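Local coordinates for siderophore periplasmic binding protein (Thermobifida fusca, PDB 5DH0), which probably binds the iron-loaded siderophore fuscachelin outside the cell membrane and hands it to an import system, at residues Leu183-Ala189 / Leu214-Ser219; Thr52-Leu56 / Thr71-Ala75. All blocks are in the same frame, centred on the assembly; numbering follows the deposited sequence.

Contact 1 of 2, residues Leu183-Ala189 / Leu214-Ser219; sequences LADTTFA and LGAKQS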
ATOM      1  N   LEU A 183       8.422  -9.698   6.279  1.00 39.16           N
ATOM      2  CA  LEU A 183       6.975  -9.473   6.308  1.00 39.95           C
ATOM      3  C   LEU A 183       6.610  -8.000   6.495  1.00 43.87           C
ATOM      4  O   LEU A 183       5.664  -7.502   5.886  1.00 47.71           O
ATOM      5  CB  LEU A 183       6.316 -10.310   7.410  1.00 35.70           C
ATOM      6  CG  LEU A 183       6.293 -11.814   7.118  1.00 39.48           C
ATOM      7  CD1 LEU A 183       5.817 -12.610   8.321  1.00 39.17           C
ATOM      8  CD2 LEU A 183       5.411 -12.082   5.917  1.00 37.14           C
ATOM      9  N   ALA A 184       7.369  -7.297   7.326  1.00 44.14           N
ATOM     10  CA  ALA A 184       7.100  -5.894   7.594  1.00 44.36           C
ATOM     11  C   ALA A 184       7.416  -4.999   6.378  1.00 47.27           C
ATOM     12  O   ALA A 184       6.759  -3.982   6.169  1.00 50.27           O
ATOM     13  CB  ALA A 184       7.888  -5.441   8.816  1.00 40.18           C
ATOM     14  N   ASP A 185       8.399  -5.380   5.567  1.00 46.72           N
ATOM     15  CA  ASP A 185       8.839  -4.519   4.463  1.00 52.05           C
ATOM     16  C   ASP A 185       8.372  -4.926   3.064  1.00 51.13           C
ATOM     17  O   ASP A 185       8.456  -4.126   2.135  1.00 46.95           O
ATOM     18  CB  ASP A 185      10.363  -4.435   4.446  1.00 52.79           C
ATOM     19  CG  ASP A 185      10.900  -3.531   5.524  1.00 65.21           C
ATOM     20  OD1 ASP A 185      10.704  -2.293   5.413  1.00 69.18           O
ATOM     21  OD2 ASP A 185      11.505  -4.064   6.487  1.00 65.59           O
ATOM     22  N   THR A 186       7.898  -6.161   2.916  1.00 48.72           N
ATOM     23  CA  THR A 186       7.554  -6.705   1.605  1.00 47.92           C
ATOM     24  C   THR A 186       6.053  -6.655   1.306  1.00 44.50           C
ATOM     25  O   THR A 186       5.233  -7.158   2.074  1.00 45.33           O
ATOM     26  CB  THR A 186       8.022  -8.178   1.465  1.00 50.99           C
ATOM     27  OG1 THR A 186       9.382  -8.304   1.905  1.00 47.25           O
ATOM     28  CG2 THR A 186       7.886  -8.667   0.005  1.00 43.53           C
ATOM     29  N   THR A 187       5.702  -6.053   0.182  1.00 41.93           N
ATOM     30  CA  THR A 187       4.332  -6.090  -0.301  1.00 39.18           C
ATOM     31  C   THR A 187       4.155  -7.244  -1.289  1.00 38.26           C
ATOM     32  O   THR A 187       4.887  -7.338  -2.275  1.00 34.32           O
ATOM     33  CB  THR A 187       3.955  -4.770  -0.964  1.00 39.80           C
ATOM     34  OG1 THR A 187       4.115  -3.711  -0.013  1.00 42.75           O
ATOM     35  CG2 THR A 187       2.506  -4.803  -1.449  1.00 37.03           C
ATOM     36  N   PHE A 188       3.196  -8.125  -0.999  1.00 37.19           N
ATOM     37  CA  PHE A 188       2.879  -9.272  -1.851  1.00 31.53           C
ATOM     38  C   PHE A 188       1.660  -9.053  -2.734  1.00 33.90           C
ATOM     39  O   PHE A 188       0.819  -8.189  -2.463  1.00 34.32           O
ATOM     40  CB  PHE A 188       2.635 -10.516  -0.999  1.00 31.47           C
ATOM     41  CG  PHE A 188       3.860 -11.035  -0.346  1.00 38.18           C
ATOM     42  CD1 PHE A 188       4.316 -10.481   0.842  1.00 37.97           C
ATOM     43  CD2 PHE A 188       4.574 -12.071  -0.920  1.00 36.76           C
ATOM     44  CE1 PHE A 188       5.462 -10.957   1.434  1.00 41.08           C
ATOM     45  CE2 PHE A 188       5.716 -12.548  -0.325  1.00 39.67           C
ATOM     46  CZ  PHE A 188       6.162 -11.990   0.855  1.00 46.88           C
ATOM     47  N   ALA A 189       1.558  -9.856  -3.788  1.00 35.14           N
ATOM     48  CA  ALA A 189       0.348  -9.896  -4.602  1.00 30.34           C
ATOM     49  C   ALA A 189       0.166 -11.294  -5.149  1.00 31.11           C
ATOM     50  O   ALA A 189       1.136 -11.930  -5.569  1.00 30.83           O
ATOM     51  CB  ALA A 189       0.412  -8.896  -5.719  1.00 31.44           C
ATOM     52  N   LEU A 214      -0.879 -14.853   7.824  1.00 36.86           N
ATOM     53  CA  LEU A 214       0.515 -14.846   8.187  1.00 34.37           C
ATOM     54  C   LEU A 214       0.962 -13.448   8.611  1.00 38.61           C
ATOM     55  O   LEU A 214       2.034 -13.268   9.192  1.00 37.78           O
ATOM     56  CB  LEU A 214       1.329 -15.328   6.998  1.00 34.84           C
ATOM     57  CG  LEU A 214       2.788 -15.708   7.095  1.00 38.24           C
ATOM     58  CD1 LEU A 214       2.936 -16.930   7.992  1.00 33.66           C
ATOM     59  CD2 LEU A 214       3.285 -16.005   5.694  1.00 31.56           C
ATOM     60  N   GLY A 215       0.141 -12.448   8.309  1.00 33.83           N
ATOM     61  CA  GLY A 215       0.524 -11.077   8.590  1.00 31.32           C
ATOM     62  C   GLY A 215       1.305 -10.402   7.478  1.00 35.86           C
ATOM     63  O   GLY A 215       1.895  -9.340   7.685  1.00 37.18           O
ATOM     64  N   ALA A 216       1.300 -10.996   6.282  1.00 36.43           N
ATOM     65  CA  ALA A 216       1.939 -10.363   5.126  1.00 34.17           C
ATOM     66  C   ALA A 216       1.175  -9.117   4.712  1.00 32.49           C
ATOM     67  O   ALA A 216      -0.024  -9.014   4.932  1.00 33.31           O
ATOM     68  CB  ALA A 216       2.038 -11.333   3.951  1.00 36.53           C
ATOM     69  N   LYS A 217       1.881  -8.159   4.131  1.00 30.66           N
ATOM     70  CA  LYS A 217       1.241  -7.002   3.548  1.00 32.65           C
ATOM     71  C   LYS A 217       0.954  -7.303   2.066  1.00 38.70           C
ATOM     72  O   LYS A 217       1.795  -7.905   1.370  1.00 36.50           O
ATOM     73  CB  LYS A 217       2.143  -5.776   3.740  1.00 38.22           C
ATOM     74  CG  LYS A 217       1.729  -4.530   2.970  1.00 46.35           C
ATOM     75  CD  LYS A 217       2.003  -3.227   3.761  1.00 52.51           C
ATOM     76  CE  LYS A 217       3.277  -3.273   4.592  1.00 50.77           C
ATOM     77  NZ  LYS A 217       4.505  -3.434   3.783  1.00 59.12           N
ATOM     78  N   GLN A 218      -0.231  -6.941   1.571  1.00 33.07           N
ATOM     79  CA  GLN A 218      -0.493  -7.163   0.146  1.00 37.01           C
ATOM     80  C   GLN A 218      -0.840  -5.871  -0.579  1.00 37.91           C
ATOM     81  O   GLN A 218      -1.151  -4.862   0.047  1.00 31.26           O
ATOM     82  CB  GLN A 218      -1.599  -8.221  -0.072  1.00 32.13           C
ATOM     83  CG  GLN A 218      -1.260  -9.573   0.559  1.00 32.48           C
ATOM     84  CD  GLN A 218      -2.294 -10.657   0.292  1.00 32.69           C
ATOM     85  OE1 GLN A 218      -2.431 -11.136  -0.832  1.00 38.46           O
ATOM     86  NE2 GLN A 218      -3.039 -11.040   1.329  1.00 31.51           N
ATOM     87  N   SER A 219      -0.783  -5.937  -1.912  1.00 35.13           N
ATOM     88  CA  SER A 219      -0.970  -4.795  -2.799  1.00 34.55           C
ATOM     89  C   SER A 219      -2.308  -4.031  -2.695  1.00 36.27           C
ATOM     90  O   SER A 219      -3.359  -4.614  -2.426  1.00 36.33           O
ATOM     91  CB  SER A 219      -0.794  -5.278  -4.238  1.00 36.27           C
ATOM     92  OG  SER A 219      -1.190  -4.268  -5.135  1.00 37.67           O
TER
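Two backbone hydrogen bonds join F188 to K217 and S219 of the neighbouring segment. Its N-H points almost straight at K217 O (F188 N to K217 O 2.8 Å, 175° at the hydrogen), and S219 N donates to F188 O at 2.8 Å. One residue thus gives and receives on the same edge, as a parallel pairing requires. The CA-H of Q218 adds a contact to F188 O at 3.1 Å.

Apolar packing fills one side. L183 CD2 rests on A216 CB at 4.0 Å, and the same methyl group of A216 lies obliquely to the F188 ring, 3.9 Å from CD1. K217 O sits at the ring edge, in its plane. L211 of helix 206-213 and L306 of helix 292-307 also pack on F188.

The polar side-chain contact belongs to K217. With CG anti to the backbone N (chi1 170°) and bends further out, its chain curls back so that NZ makes a weak hydrogen bond to A184 O, 3.3 Å away. T187 CG2, a methyl, packs against the Q218-S219 backbone, 3.5 Å from S219 N.

At the start of 214-219, G215 ends helix 206-213 with positive phi in a Schellman motif. A short, weakly bonded strand, 217-218, then branches onto 187-193, pairing in parallel, in the mixed sheet of an alpha/beta lobe typical of periplasmic binding proteins.

Contact 2 of 2, residues Thr52-Leu56 / Thr71-Ala75; sequences TEVVL and TLYTA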
ATOM      1  N   THR A  52     -13.423 -35.051  -2.655  1.00 36.23           N
ATOM      2  CA  THR A  52     -12.306 -35.714  -3.322  1.00 37.61           C
ATOM      3  C   THR A  52     -10.989 -35.540  -2.564  1.00 38.41           C
ATOM      4  O   THR A  52     -10.238 -36.502  -2.383  1.00 35.03           O
ATOM      5  CB  THR A  52     -12.102 -35.189  -4.754  1.00 38.25           C
ATOM      6  OG1 THR A  52     -13.331 -35.286  -5.485  1.00 43.19           O
ATOM      7  CG2 THR A  52     -11.025 -35.998  -5.451  1.00 34.04           C
ATOM      8  N   GLU A  53     -10.719 -34.314  -2.122  1.00 39.95           N
ATOM      9  CA  GLU A  53      -9.506 -34.005  -1.351  1.00 35.98           C
ATOM     10  C   GLU A  53      -9.475 -34.815  -0.057  1.00 39.25           C
ATOM     11  O   GLU A  53      -8.409 -35.207   0.430  1.00 35.47           O
ATOM     12  CB  GLU A  53      -9.432 -32.503  -1.042  1.00 35.55           C
ATOM     13  CG  GLU A  53      -9.187 -31.613  -2.284  1.00 42.92           C
ATOM     14  CD  GLU A  53     -10.399 -31.523  -3.238  1.00 42.75           C
ATOM     15  OE1 GLU A  53     -11.497 -32.050  -2.917  1.00 36.45           O
ATOM     16  OE2 GLU A  53     -10.240 -30.932  -4.328  1.00 46.34           O
ATOM     17  N   VAL A  54     -10.653 -35.084   0.491  1.00 36.94           N
ATOM     18  CA  VAL A  54     -10.744 -35.823   1.745  1.00 37.25           C
ATOM     19  C   VAL A  54     -10.388 -37.296   1.569  1.00 40.40           C
ATOM     20  O   VAL A  54      -9.576 -37.832   2.331  1.00 39.20           O
ATOM     21  CB  VAL A  54     -12.145 -35.693   2.355  1.00 39.27           C
ATOM     22  CG1 VAL A  54     -12.312 -36.618   3.567  1.00 37.16           C
ATOM     23  CG2 VAL A  54     -12.385 -34.244   2.748  1.00 37.67           C
ATOM     24  N   VAL A  55     -10.983 -37.951   0.572  1.00 38.01           N
ATOM     25  CA  VAL A  55     -10.721 -39.371   0.370  1.00 39.31           C
ATOM     26  C   VAL A  55      -9.274 -39.586  -0.103  1.00 40.73           C
ATOM     27  O   VAL A  55      -8.622 -40.555   0.307  1.00 40.62           O
ATOM     28  CB  VAL A  55     -11.736 -40.035  -0.624  1.00 40.81           C
ATOM     29  CG1 VAL A  55     -13.121 -40.090  -0.005  1.00 33.47           C
ATOM     30  CG2 VAL A  55     -11.763 -39.334  -1.989  1.00 37.84           C
ATOM     31  N   LEU A  56      -8.748 -38.687  -0.930  1.00 35.76           N
ATOM     32  CA  LEU A  56      -7.354 -38.829  -1.351  1.00 37.10           C
ATOM     33  C   LEU A  56      -6.395 -38.801  -0.146  1.00 40.49           C
ATOM     34  O   LEU A  56      -5.515 -39.647  -0.038  1.00 40.97           O
ATOM     35  CB  LEU A  56      -6.973 -37.746  -2.362  1.00 34.06           C
ATOM     36  CG  LEU A  56      -7.569 -37.983  -3.762  1.00 42.42           C
ATOM     37  CD1 LEU A  56      -7.444 -36.750  -4.646  1.00 36.61           C
ATOM     38  CD2 LEU A  56      -6.932 -39.193  -4.440  1.00 35.93           C
ATOM     39  N   THR A  71      -6.458 -29.513 -12.646  1.00 42.32           N
ATOM     40  CA  THR A  71      -5.711 -28.439 -11.997  1.00 43.91           C
ATOM     41  C   THR A  71      -5.652 -28.560 -10.460  1.00 42.08           C
ATOM     42  O   THR A  71      -4.703 -28.085  -9.852  1.00 44.65           O
ATOM     43  CB  THR A  71      -6.291 -27.060 -12.401  1.00 47.23           C
ATOM     44  OG1 THR A  71      -7.721 -27.081 -12.284  1.00 47.43           O
ATOM     45  CG2 THR A  71      -5.930 -26.731 -13.850  1.00 47.60           C
ATOM     46  N   LEU A  72      -6.622 -29.233  -9.839  1.00 42.19           N
ATOM     47  CA  LEU A  72      -6.630 -29.413  -8.375  1.00 40.15           C
ATOM     48  C   LEU A  72      -5.772 -30.576  -7.840  1.00 43.50           C
ATOM     49  O   LEU A  72      -5.664 -30.763  -6.612  1.00 38.19           O
ATOM     50  CB  LEU A  72      -8.064 -29.627  -7.875  1.00 39.13           C
ATOM     51  CG  LEU A  72      -9.115 -28.539  -8.093  1.00 44.75           C
ATOM     52  CD1 LEU A  72     -10.501 -29.057  -7.748  1.00 45.25           C
ATOM     53  CD2 LEU A  72      -8.787 -27.333  -7.262  1.00 44.57           C
ATOM     54  N   TYR A  73      -5.182 -31.373  -8.731  1.00 38.50           N
ATOM     55  CA  TYR A  73      -4.538 -32.617  -8.295  1.00 43.16           C
ATOM     56  C   TYR A  73      -3.190 -32.843  -8.946  1.00 44.29           C
ATOM     57  O   TYR A  73      -2.878 -32.213  -9.956  1.00 43.16           O
ATOM     58  CB  TYR A  73      -5.447 -33.820  -8.577  1.00 39.33           C
ATOM     59  CG  TYR A  73      -6.838 -33.620  -8.035  1.00 44.36           C
ATOM     60  CD1 TYR A  73      -7.077 -33.642  -6.663  1.00 38.45           C
ATOM     61  CD2 TYR A  73      -7.911 -33.376  -8.892  1.00 42.57           C
ATOM     62  CE1 TYR A  73      -8.347 -33.435  -6.157  1.00 38.47           C
ATOM     63  CE2 TYR A  73      -9.185 -33.175  -8.398  1.00 42.71           C
ATOM     64  CZ  TYR A  73      -9.396 -33.205  -7.029  1.00 43.00           C
ATOM     65  OH  TYR A  73     -10.662 -33.000  -6.540  1.00 53.71           O
ATOM     66  N   THR A  74      -2.394 -33.746  -8.363  1.00 46.64           N
ATOM     67  CA  THR A  74      -1.134 -34.154  -8.981  1.00 46.47           C
ATOM     68  C   THR A  74      -1.503 -34.906 -10.249  1.00 45.52           C
ATOM     69  O   THR A  74      -2.626 -35.389 -10.384  1.00 43.37           O
ATOM     70  CB  THR A  74      -0.253 -35.052  -8.063  1.00 45.01           C
ATOM     71  OG1 THR A  74      -0.869 -36.338  -7.908  1.00 45.48           O
ATOM     72  CG2 THR A  74      -0.023 -34.405  -6.688  1.00 44.40           C
ATOM     73  N   ALA A  75      -0.562 -35.002 -11.181  1.00 47.11           N
ATOM     74  CA  ALA A  75      -0.799 -35.738 -12.431  1.00 41.91           C
ATOM     75  C   ALA A  75      -1.219 -37.179 -12.144  1.00 47.99           C
ATOM     76  O   ALA A  75      -2.166 -37.683 -12.721  1.00 48.36           O
ATOM     77  CB  ALA A  75       0.431 -35.729 -13.293  1.00 37.33           C
TER
HETATM   78  O   HOH W   1      -7.424 -29.635  -4.497  1.00 40.77           O
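Y73 reaches from the loop before helix 75-81 to the side of helix 52-57, the helix of a beta-alpha-beta crossover, 45-47 to 64-66, in the lobe with the five-stranded parallel sheet. Its CB points toward the helix, and CG, anti to the carbonyl carbon (chi1 -51°), carries the ring to the helix. L72 CB lies over the centre of one ring face, 3.7 Å above the plane, so the preceding residue backs the ring.

Along the ring, CD1 comes first, touching L56 CD1 at 3.7 Å; CE1 shares that methyl and lies near the carboxylate of E53. CZ follows, 3.6 Å from T52 CG2. The phenol oxygen then ends among T52 and E53, with OH 3.2 Å from T52 CB. All three helix side chains cross the tyrosine at about a right angle, and the carboxylate plane is turned 35° from the ring. L81 of helix 75-81 touches Y73, T52 and L56 alike.

E53 bends at chi2 (71°), which brings its carboxylate round to the loop. There OE2 forms a salt bridge with R290, whose positive charge would be expected to stabilise the carboxylate as an anion. A water completes the link between the segments: it donates one hydrogen bond to E53 OE2 at 3.1 Å and another to L72 O at 3.0 Å.

In the fold
The two contacts lie on opposite sides of the chain's centre, their own centres 29 Å apart and their nearest atoms about 18 Å apart, without touching. They follow one another along the chain: contact 2 belongs to the lobe built on the five-stranded parallel sheet, contact 1 to the one built on the mixed sheet. In this family the ligand is normally held between two such lobes. Contact 2 is the more central, 11 Å from the chain's centre against 20 Å for contact 1, and from it E53 meets R290 and A75 meets Q254, both later in the chain. Contact 1 approaches the second subunit, with a long, weak ion pair from K217 to E61 of that subunit.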